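Local coordinates for 5-carboxymethyl-2-hydroxymuconate delta-isomerase (Bordetella bronchiseptica, PDB 4JJ9), which probably catalyses the isomerisation of 5-carboxymethyl-2-hydroxymuconate in homoprotocatechuate catabolism, as a trimer with a fold like that of the tautomerase superfamily, at residues A[45-50]-A[126-131]; A[61-66]-A[101-106]; A[24-29]-A[49-54]; A[36-41]-A[130-135]. All blocks are in the same frame, centred on the assembly; numbering follows the deposited sequence.

Interaction 1 of 4, residues A[45-50]-A[126-131]; sequences RGLADA and RALLAP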
# COMPACT_ATOMS: atom_id res chain seq x y z
N ARG A 45 -14.46 11.99 2.15
CA ARG A 45 -14.69 13.41 2.46
C ARG A 45 -14.91 13.62 3.94
O ARG A 45 -14.34 14.54 4.54
CB ARG A 45 -15.87 13.97 1.65
CG ARG A 45 -15.60 14.10 0.16
CD ARG A 45 -16.70 14.88 -0.57
NE ARG A 45 -17.97 14.15 -0.67
CZ ARG A 45 -18.23 13.19 -1.55
NH1 ARG A 45 -17.32 12.79 -2.43
NH2 ARG A 45 -19.42 12.61 -1.56
N GLY A 46 -15.72 12.75 4.55
CA GLY A 46 -15.99 12.81 5.98
C GLY A 46 -14.74 12.63 6.83
O GLY A 46 -14.58 13.28 7.86
N LEU A 47 -13.86 11.74 6.39
CA LEU A 47 -12.60 11.49 7.11
C LEU A 47 -11.63 12.66 6.99
O LEU A 47 -10.97 13.02 7.97
CB LEU A 47 -11.95 10.19 6.64
CG LEU A 47 -12.65 8.90 7.11
CD1 LEU A 47 -12.14 7.68 6.33
CD2 LEU A 47 -12.52 8.69 8.62
N ALA A 48 -11.57 13.26 5.80
CA ALA A 48 -10.72 14.44 5.57
C ALA A 48 -11.21 15.60 6.42
O ALA A 48 -10.41 16.28 7.06
CB ALA A 48 -10.72 14.82 4.09
N ASP A 49 -12.53 15.81 6.44
CA ASP A 49 -13.14 16.82 7.31
C ASP A 49 -12.75 16.60 8.77
O ASP A 49 -12.39 17.56 9.47
CB ASP A 49 -14.67 16.80 7.18
CG ASP A 49 -15.15 17.44 5.89
OD1 ASP A 49 -14.32 17.99 5.12
OD2 ASP A 49 -16.37 17.39 5.63
N ALA A 50 -12.80 15.35 9.22
CA ALA A 50 -12.43 15.00 10.59
C ALA A 50 -10.96 15.26 10.89
O ALA A 50 -10.63 15.74 11.98
CB ALA A 50 -12.79 13.55 10.88
N ARG A 126 -16.11 5.36 12.67
CA ARG A 126 -17.24 4.62 13.26
C ARG A 126 -18.57 5.20 12.79
O ARG A 126 -19.48 4.46 12.40
CB ARG A 126 -17.19 4.65 14.79
CG ARG A 126 -16.33 3.58 15.45
CD ARG A 126 -16.56 3.55 16.97
NE ARG A 126 -15.61 2.70 17.69
CZ ARG A 126 -15.90 1.52 18.24
NH1 ARG A 126 -17.13 1.02 18.16
NH2 ARG A 126 -14.96 0.84 18.88
N ALA A 127 -18.67 6.53 12.81
CA ALA A 127 -19.90 7.23 12.42
C ALA A 127 -20.21 7.09 10.93
O ALA A 127 -21.36 6.85 10.55
CB ALA A 127 -19.83 8.69 12.81
N LEU A 128 -19.18 7.21 10.09
CA LEU A 128 -19.35 7.18 8.64
C LEU A 128 -19.63 5.78 8.12
O LEU A 128 -20.32 5.62 7.11
CB LEU A 128 -18.13 7.76 7.93
CG LEU A 128 -17.92 9.27 8.05
CD1 LEU A 128 -16.46 9.61 7.81
CD2 LEU A 128 -18.84 10.05 7.09
N LEU A 129 -19.06 4.78 8.79
CA LEU A 129 -19.21 3.40 8.35
C LEU A 129 -20.30 2.61 9.08
O LEU A 129 -20.51 1.43 8.79
CB LEU A 129 -17.86 2.67 8.41
CG LEU A 129 -16.73 3.29 7.58
CD1 LEU A 129 -15.38 2.74 8.01
CD2 LEU A 129 -16.93 3.10 6.08
N ALA A 130 -21.02 3.27 9.99
CA ALA A 130 -22.09 2.62 10.77
C ALA A 130 -23.23 1.98 9.95
O ALA A 130 -23.66 0.86 10.28
CB ALA A 130 -22.66 3.59 11.81
N PRO A 131 -23.73 2.66 8.89
CA PRO A 131 -24.77 2.04 8.06
C PRO A 131 -24.36 0.70 7.45
O PRO A 131 -25.21 -0.15 7.22
CB PRO A 131 -24.99 3.08 6.95
CG PRO A 131 -24.68 4.38 7.62
CD PRO A 131 -23.51 4.07 8.51
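Gly46 and Leu128 are the pair whose CA atoms come nearest across the two helical segments, 7.1 Å apart. Residues 45-50 form regular alpha-helix, as the bonds Asp49 N to Arg45 O and Ala50 N to Gly46 O attest. Residues 126-131 belong to the long helix 111-135 and run into a kink at Pro131, whose nitrogen makes no bond to the preceding turn. Because Gly46 has no side chain, Leu128 can lie directly against the backbone of the facing helix. Its CD1 is 3.6 Å from Gly46 C and equally far from Leu47 N, while its other methyl, CD2, sits 4.1 Å from Gly46 CA. This is helix-to-helix packing within a two-layer alpha/beta fold: two beta-alpha-beta units share one mixed four-stranded sheet, and helices 40-51 and 111-135 lie beside each other on the same face of it. The only side-chain pairing in the contact is Leu47 with Leu128, which meet at a slant. Leu47 CG is 3.9 Å from Leu128 CD1, and Leu47 CD2 follows at 4.1 Å from the same methyl. In Leu128, CG lies anti to the carbonyl carbon (chi1 -71°), and the branch is thereby directed across to helix 40-51 with both methyls on the glycine turn. Leu47 adopts nearly the same chi1, yet its CB does not face the partner helix, and it is the branched end that makes the approach. The same leucine also packs on Ile121 and Ala125 of helix 111-135, while Ala48 rests on Ala79 of the third subunit.

Interaction 2 of 4, residues A[61-66]-A[101-106]; sequences QVFPTG and LNLRMG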
# COMPACT_ATOMS: atom_id res chain seq x y z
N GLN A 61 -3.53 23.43 14.00
CA GLN A 61 -3.94 22.30 13.16
C GLN A 61 -2.80 21.28 13.03
O GLN A 61 -1.69 21.63 12.63
CB GLN A 61 -4.35 22.82 11.78
CG GLN A 61 -5.37 21.97 11.06
CD GLN A 61 -5.85 22.59 9.76
OE1 GLN A 61 -5.55 22.09 8.67
NE2 GLN A 61 -6.59 23.69 9.86
N VAL A 62 -3.08 20.03 13.38
CA VAL A 62 -2.07 18.98 13.30
C VAL A 62 -1.84 18.54 11.85
O VAL A 62 -0.70 18.36 11.41
CB VAL A 62 -2.42 17.77 14.20
CG1 VAL A 62 -1.47 16.59 13.96
CG2 VAL A 62 -2.38 18.19 15.66
N PHE A 63 -2.93 18.39 11.11
CA PHE A 63 -2.86 17.96 9.72
C PHE A 63 -3.14 19.15 8.83
O PHE A 63 -4.26 19.65 8.84
CB PHE A 63 -3.85 16.81 9.48
CG PHE A 63 -3.64 15.65 10.40
CD1 PHE A 63 -2.45 14.94 10.37
CD2 PHE A 63 -4.62 15.27 11.31
CE1 PHE A 63 -2.23 13.87 11.23
CE2 PHE A 63 -4.41 14.20 12.18
CZ PHE A 63 -3.21 13.50 12.13
N PRO A 64 -2.12 19.62 8.08
CA PRO A 64 -2.28 20.78 7.21
C PRO A 64 -3.27 20.50 6.09
O PRO A 64 -3.26 19.40 5.51
CB PRO A 64 -0.87 20.98 6.62
CG PRO A 64 0.04 20.29 7.56
CD PRO A 64 -0.74 19.12 8.07
N THR A 65 -4.12 21.48 5.81
CA THR A 65 -5.15 21.35 4.79
C THR A 65 -4.55 21.03 3.42
O THR A 65 -5.00 20.09 2.76
CB THR A 65 -6.02 22.62 4.72
OG1 THR A 65 -6.39 22.99 6.05
CG2 THR A 65 -7.27 22.37 3.89
N GLY A 66 -3.52 21.78 3.03
CA GLY A 66 -2.85 21.55 1.75
C GLY A 66 -2.26 20.17 1.55
O GLY A 66 -2.14 19.71 0.41
N LEU A 101 -8.10 0.87 7.45
CA LEU A 101 -7.76 2.29 7.32
C LEU A 101 -6.39 2.53 7.94
O LEU A 101 -6.12 2.09 9.05
CB LEU A 101 -8.81 3.16 8.04
CG LEU A 101 -10.25 3.25 7.52
CD1 LEU A 101 -10.96 1.91 7.68
CD2 LEU A 101 -10.98 4.32 8.31
N ASN A 102 -5.52 3.21 7.20
CA ASN A 102 -4.17 3.46 7.68
C ASN A 102 -3.84 4.93 7.48
O ASN A 102 -3.87 5.42 6.35
CB ASN A 102 -3.17 2.56 6.94
CG ASN A 102 -1.73 2.77 7.41
OD1 ASN A 102 -1.10 3.76 7.05
ND2 ASN A 102 -1.21 1.82 8.18
N LEU A 103 -3.56 5.62 8.58
CA LEU A 103 -3.06 6.99 8.52
C LEU A 103 -1.55 6.97 8.70
O LEU A 103 -1.05 6.39 9.67
CB LEU A 103 -3.69 7.86 9.62
CG LEU A 103 -3.12 9.28 9.72
CD1 LEU A 103 -3.40 10.07 8.45
CD2 LEU A 103 -3.68 10.01 10.93
N ARG A 104 -0.84 7.58 7.75
CA ARG A 104 0.60 7.75 7.88
C ARG A 104 0.83 9.21 8.25
O ARG A 104 0.48 10.11 7.49
CB ARG A 104 1.31 7.40 6.57
CG ARG A 104 2.84 7.38 6.68
CD ARG A 104 3.47 7.18 5.33
NE ARG A 104 4.90 7.49 5.35
CZ ARG A 104 5.86 6.66 4.97
NH1 ARG A 104 5.55 5.45 4.52
NH2 ARG A 104 7.14 7.05 5.02
N MSE A 105 1.38 9.44 9.44
CA MSE A 105 1.58 10.80 9.95
C MSE A 105 3.06 11.08 10.19
O MSE A 105 3.88 10.18 10.14
CB MSE A 105 0.74 11.06 11.20
CG MSE A 105 1.20 10.39 12.49
SE MSE A 105 0.00 10.89 13.99
CE MSE A 105 0.55 12.75 14.26
N GLY A 106 3.38 12.34 10.45
CA GLY A 106 4.77 12.75 10.63
C GLY A 106 5.35 12.44 12.00
O GLY A 106 4.62 12.30 12.99
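Phe63 and Leu103 reach for each other from opposite directions, the ring from the loop before strand 69-80 and the leucine from strand 97-105. They meet through Phe63 CZ and Leu103 CD2, 3.7 Å apart, with the methyl standing obliquely to the ring. Met105, two residues farther along the same side of the strand, approaches differently. Its side chain runs at about a right angle to that of Phe63, and Met105 CB lies close to the ring plane, at the edge, 4.1 Å from Phe63 CE1. The neighbouring Val62 closes over one ring face, its CG1 standing 3.8 Å above the plane over the centre of the Phe63 ring. Met105, a selenomethionine, has CG placed between the backbone N and the carbonyl carbon (chi1 73°), and a bend at chi3 turns its methyl back to the loop, where Met105 CE is 4.3 Å from Val62 CG1. Helix 111-135 adds Ala117 against Phe63 and Ile121 against Leu103, so that the Phe63 ring is buried between sheet and helix. The intervening Arg104 instead forms salt bridges with Glu149 and with Asp145 of the third subunit. The atoms that touch across the contact are all carbons of buried side chains, which implies that dispersion and the exclusion of water, rather than directional bonds, hold this loop to the strand.

Interaction 3 of 4, residues A[24-29]-A[49-54]; sequences PHLVIL and DAMLTV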
# COMPACT_ATOMS: atom_id res chain seq x y z
N PRO A 24 0.40 14.19 5.39
CA PRO A 24 -0.41 13.14 6.01
C PRO A 24 -1.36 12.50 5.01
O PRO A 24 -2.08 13.20 4.30
CB PRO A 24 -1.20 13.91 7.08
CG PRO A 24 -1.32 15.30 6.54
CD PRO A 24 -0.03 15.54 5.79
N HIS A 25 -1.33 11.17 4.92
CA HIS A 25 -2.26 10.49 4.03
C HIS A 25 -2.93 9.29 4.68
O HIS A 25 -2.31 8.52 5.41
CB HIS A 25 -1.63 10.14 2.67
CG HIS A 25 -0.61 9.06 2.71
ND1 HIS A 25 0.75 9.30 2.64
CD2 HIS A 25 -0.74 7.71 2.76
CE1 HIS A 25 1.41 8.16 2.68
NE2 HIS A 25 0.53 7.17 2.75
N LEU A 26 -4.22 9.18 4.41
CA LEU A 26 -5.03 8.10 4.95
C LEU A 26 -5.48 7.25 3.78
O LEU A 26 -6.18 7.73 2.90
CB LEU A 26 -6.20 8.68 5.76
CG LEU A 26 -7.45 7.90 6.18
CD1 LEU A 26 -7.26 6.40 6.35
CD2 LEU A 26 -8.03 8.53 7.46
N VAL A 27 -5.04 5.99 3.78
CA VAL A 27 -5.40 5.05 2.73
C VAL A 27 -6.37 4.03 3.30
O VAL A 27 -6.15 3.50 4.39
CB VAL A 27 -4.16 4.34 2.15
CG1 VAL A 27 -4.54 3.33 1.04
CG2 VAL A 27 -3.19 5.38 1.60
N ILE A 28 -7.45 3.79 2.56
CA ILE A 28 -8.41 2.76 2.91
C ILE A 28 -8.32 1.62 1.90
O ILE A 28 -8.45 1.83 0.69
CB ILE A 28 -9.87 3.29 2.93
CG1 ILE A 28 -9.97 4.61 3.72
CG2 ILE A 28 -10.78 2.20 3.50
CD1 ILE A 28 -11.40 5.20 3.72
N LEU A 29 -8.07 0.42 2.41
CA LEU A 29 -8.09 -0.79 1.60
C LEU A 29 -9.31 -1.59 2.05
O LEU A 29 -9.41 -1.92 3.23
CB LEU A 29 -6.83 -1.62 1.81
CG LEU A 29 -5.49 -0.91 1.63
CD1 LEU A 29 -4.38 -1.94 1.80
CD2 LEU A 29 -5.42 -0.26 0.24
N ASP A 49 -12.53 15.81 6.44
CA ASP A 49 -13.14 16.82 7.31
C ASP A 49 -12.75 16.60 8.77
O ASP A 49 -12.39 17.56 9.47
CB ASP A 49 -14.67 16.80 7.18
CG ASP A 49 -15.15 17.44 5.89
OD1 ASP A 49 -14.32 17.99 5.12
OD2 ASP A 49 -16.37 17.39 5.63
N ALA A 50 -12.80 15.35 9.22
CA ALA A 50 -12.43 15.00 10.59
C ALA A 50 -10.96 15.26 10.89
O ALA A 50 -10.63 15.74 11.98
CB ALA A 50 -12.79 13.55 10.88
N MSE A 51 -10.07 14.96 9.95
CA MSE A 51 -8.64 15.19 10.13
C MSE A 51 -8.30 16.66 10.37
O MSE A 51 -7.47 16.98 11.22
CB MSE A 51 -7.85 14.67 8.93
CG MSE A 51 -7.70 13.16 8.90
SE MSE A 51 -6.81 12.53 7.29
CE MSE A 51 -5.05 13.33 7.54
N LEU A 52 -8.97 17.54 9.63
CA LEU A 52 -8.71 18.98 9.70
C LEU A 52 -9.18 19.61 11.03
O LEU A 52 -8.87 20.77 11.32
CB LEU A 52 -9.33 19.70 8.49
CG LEU A 52 -8.85 19.24 7.10
CD1 LEU A 52 -9.56 20.00 5.99
CD2 LEU A 52 -7.35 19.37 6.93
N THR A 53 -9.89 18.82 11.84
CA THR A 53 -10.42 19.25 13.14
C THR A 53 -9.42 19.03 14.30
O THR A 53 -9.55 19.62 15.38
CB THR A 53 -11.77 18.52 13.44
OG1 THR A 53 -12.77 18.98 12.52
CG2 THR A 53 -12.25 18.76 14.86
N VAL A 54 -8.42 18.18 14.07
CA VAL A 54 -7.46 17.81 15.12
C VAL A 54 -6.51 18.97 15.43
O VAL A 54 -5.86 19.51 14.54
CB VAL A 54 -6.66 16.53 14.74
CG1 VAL A 54 -5.69 16.14 15.85
CG2 VAL A 54 -7.61 15.38 14.45
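Met51, a selenomethionine near the end of helix 40-51, reaches down to Pro24, just before strand 25-31, and Leu26 within it. Its first two torsions set the reach: CG stands anti to the carbonyl carbon and chi2 is extended at 176°, carrying the selenium to the strand. A turn at chi3 (65°) then swings the methyl aside, and the two terminal atoms serve different partners. Met51 CE rests 3.9 Å from Pro24 CB. Met51 SE lies alongside Leu26, 4.2 Å from both Leu26 CB and Leu26 CD2, with the two chains inclined to each other. Leu26 itself departs from the usual staggered arrangement at chi2 (27°). Residues Met51 to Val54 form a type I beta turn. The contact joins the first strand and the helix of the beta-alpha-beta unit formed by strand 25-31, helix 40-51 and strand 69-80. Around this pairing, Val70 of strand 69-80 and Leu103 of strand 97-105 also touch Met51, and Ile121 of helix 111-135 packs on both Met51 and Leu26.

Interaction 4 of 4, residues A[36-41]-A[130-135]; sequences RDLDMG and APLLQQ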
# COMPACT_ATOMS: atom_id res chain seq x y z
N ARG A 36 -21.24 -1.72 -3.02
CA ARG A 36 -22.67 -1.96 -3.18
C ARG A 36 -23.46 -1.33 -2.04
O ARG A 36 -24.64 -0.99 -2.20
CB ARG A 36 -22.95 -3.46 -3.25
CG ARG A 36 -22.20 -4.17 -4.39
CD ARG A 36 -22.31 -5.68 -4.34
NE ARG A 36 -22.13 -6.26 -5.67
CZ ARG A 36 -20.97 -6.64 -6.20
NH1 ARG A 36 -19.83 -6.52 -5.52
NH2 ARG A 36 -20.95 -7.15 -7.43
N ASP A 37 -22.80 -1.15 -0.89
CA ASP A 37 -23.46 -0.74 0.36
C ASP A 37 -23.40 0.76 0.67
O ASP A 37 -24.27 1.28 1.37
CB ASP A 37 -22.87 -1.49 1.56
CG ASP A 37 -22.94 -2.99 1.43
OD1 ASP A 37 -23.79 -3.52 0.67
OD2 ASP A 37 -22.14 -3.66 2.12
N LEU A 38 -22.35 1.44 0.21
CA LEU A 38 -22.23 2.88 0.44
C LEU A 38 -21.33 3.59 -0.56
O LEU A 38 -20.57 2.95 -1.29
CB LEU A 38 -21.79 3.22 1.87
CG LEU A 38 -20.65 2.51 2.60
CD1 LEU A 38 -19.42 2.31 1.74
CD2 LEU A 38 -20.30 3.27 3.89
N ASP A 39 -21.44 4.91 -0.56
CA ASP A 39 -20.60 5.77 -1.37
C ASP A 39 -19.32 6.02 -0.60
O ASP A 39 -19.31 6.75 0.40
CB ASP A 39 -21.32 7.09 -1.66
CG ASP A 39 -20.45 8.10 -2.40
OD1 ASP A 39 -19.39 7.74 -2.95
OD2 ASP A 39 -20.86 9.28 -2.44
N MSE A 40 -18.24 5.41 -1.07
CA MSE A 40 -16.96 5.49 -0.37
C MSE A 40 -16.32 6.87 -0.53
O MSE A 40 -15.49 7.27 0.29
CB MSE A 40 -16.03 4.37 -0.86
CG MSE A 40 -14.71 4.23 -0.11
SE MSE A 40 -14.84 3.91 1.83
CE MSE A 40 -16.46 2.85 1.91
N GLY A 41 -16.73 7.59 -1.56
CA GLY A 41 -16.29 8.98 -1.76
C GLY A 41 -16.74 9.86 -0.60
O GLY A 41 -15.97 10.68 -0.11
N ALA A 130 -21.02 3.27 9.99
CA ALA A 130 -22.09 2.62 10.77
C ALA A 130 -23.23 1.98 9.95
O ALA A 130 -23.66 0.86 10.28
CB ALA A 130 -22.66 3.59 11.81
N PRO A 131 -23.73 2.66 8.89
CA PRO A 131 -24.77 2.04 8.06
C PRO A 131 -24.36 0.70 7.45
O PRO A 131 -25.21 -0.15 7.22
CB PRO A 131 -24.99 3.08 6.95
CG PRO A 131 -24.68 4.38 7.62
CD PRO A 131 -23.51 4.07 8.51
N LEU A 132 -23.06 0.53 7.19
CA LEU A 132 -22.50 -0.72 6.70
C LEU A 132 -22.83 -1.88 7.64
O LEU A 132 -23.22 -2.97 7.20
CB LEU A 132 -20.98 -0.57 6.60
CG LEU A 132 -20.14 -1.09 5.43
CD1 LEU A 132 -20.70 -0.61 4.11
CD2 LEU A 132 -18.71 -0.60 5.60
N LEU A 133 -22.65 -1.64 8.93
CA LEU A 133 -22.79 -2.67 9.94
C LEU A 133 -24.23 -3.14 10.13
O LEU A 133 -24.47 -4.24 10.61
CB LEU A 133 -22.20 -2.19 11.27
CG LEU A 133 -20.71 -1.85 11.27
CD1 LEU A 133 -20.26 -1.53 12.67
CD2 LEU A 133 -19.88 -2.99 10.68
N GLN A 134 -25.19 -2.30 9.73
CA GLN A 134 -26.60 -2.66 9.83
C GLN A 134 -26.99 -3.79 8.87
O GLN A 134 -27.88 -4.59 9.18
CB GLN A 134 -27.49 -1.43 9.61
CG GLN A 134 -28.97 -1.64 9.97
CD GLN A 134 -29.79 -0.35 9.97
OE1 GLN A 134 -30.97 -0.35 10.32
NE2 GLN A 134 -29.16 0.76 9.58
N GLN A 135 -26.32 -3.88 7.72
CA GLN A 135 -26.73 -4.83 6.68
C GLN A 135 -25.64 -5.79 6.19
O GLN A 135 -25.82 -6.48 5.19
CB GLN A 135 -27.36 -4.08 5.49
CG GLN A 135 -28.62 -3.33 5.85
CD GLN A 135 -29.34 -2.77 4.63
OE1 GLN A 135 -28.78 -1.96 3.88
NE2 GLN A 135 -30.57 -3.21 4.43
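Asp37 and Leu38, in the loop that leads into helix 40-51, receive Leu132 from the last turns of helix 111-135. The arrangement ties an N-capped helix start to the weakly bonded, kinked end of a second helix, on the helical layer of this alpha/beta fold. Apolar packing makes up the direct contact, and it centres on a single methyl. Leu132 CD1 is 3.5 Å from Leu38 CG, tighter than usual for two carbons, and it lies at the same 3.5 Å from Asp37 CB. Both partners meet the leucine at about a right angle. Two torsions hint at a price for this close fit: Leu132 has a chi1 of -138°, away from the staggered positions, and Leu38 carries CG between its backbone N and carbonyl carbon (chi1 46°). Leu132 also packs on Val138, at the start of the strand that follows its helix. Charge pairing operates alongside. Asp37 offers CB to the leucine, while its carboxylate turns to Arg136, with OD2 forming a salt bridge to the NE of that arginine, just after helix 111-135. Backbone bonding along residues 130-135 is thin, with weak links from Leu133 N to Ala130 O and from Gln134 N to Pro131 O, while Gln135 N bonds to Leu132 O. Asp39 provides the N-cap: its OD1 accepts a weak, bent bond from Gly41 N at 3.0 Å, with an angle of 133° at the hydrogen.

How the interactions relate
From the N terminus, interaction 3 closes the first loop, folding helix 40-51 back over strand 25-31. Interaction 4 opens within that loop, at 36-41, and closes only at 130-135, so the two cross. Interaction 1 starts where interaction 3 ends, sharing Asp49 and Ala50, and finishes where interaction 4 also ends, sharing Ala130 and Pro131; interaction 1 joins the two helices directly, and interaction 4 joins the loop leading into helix 40-51 to the end of helix 111-135. Interaction 2 begins after interaction 3 is complete and lies within the spans of both 1 and 4. It meets interaction 3 through neighbouring strands, where Asn102 O lies 2.9 Å from Val27 N, probably hydrogen-bonded.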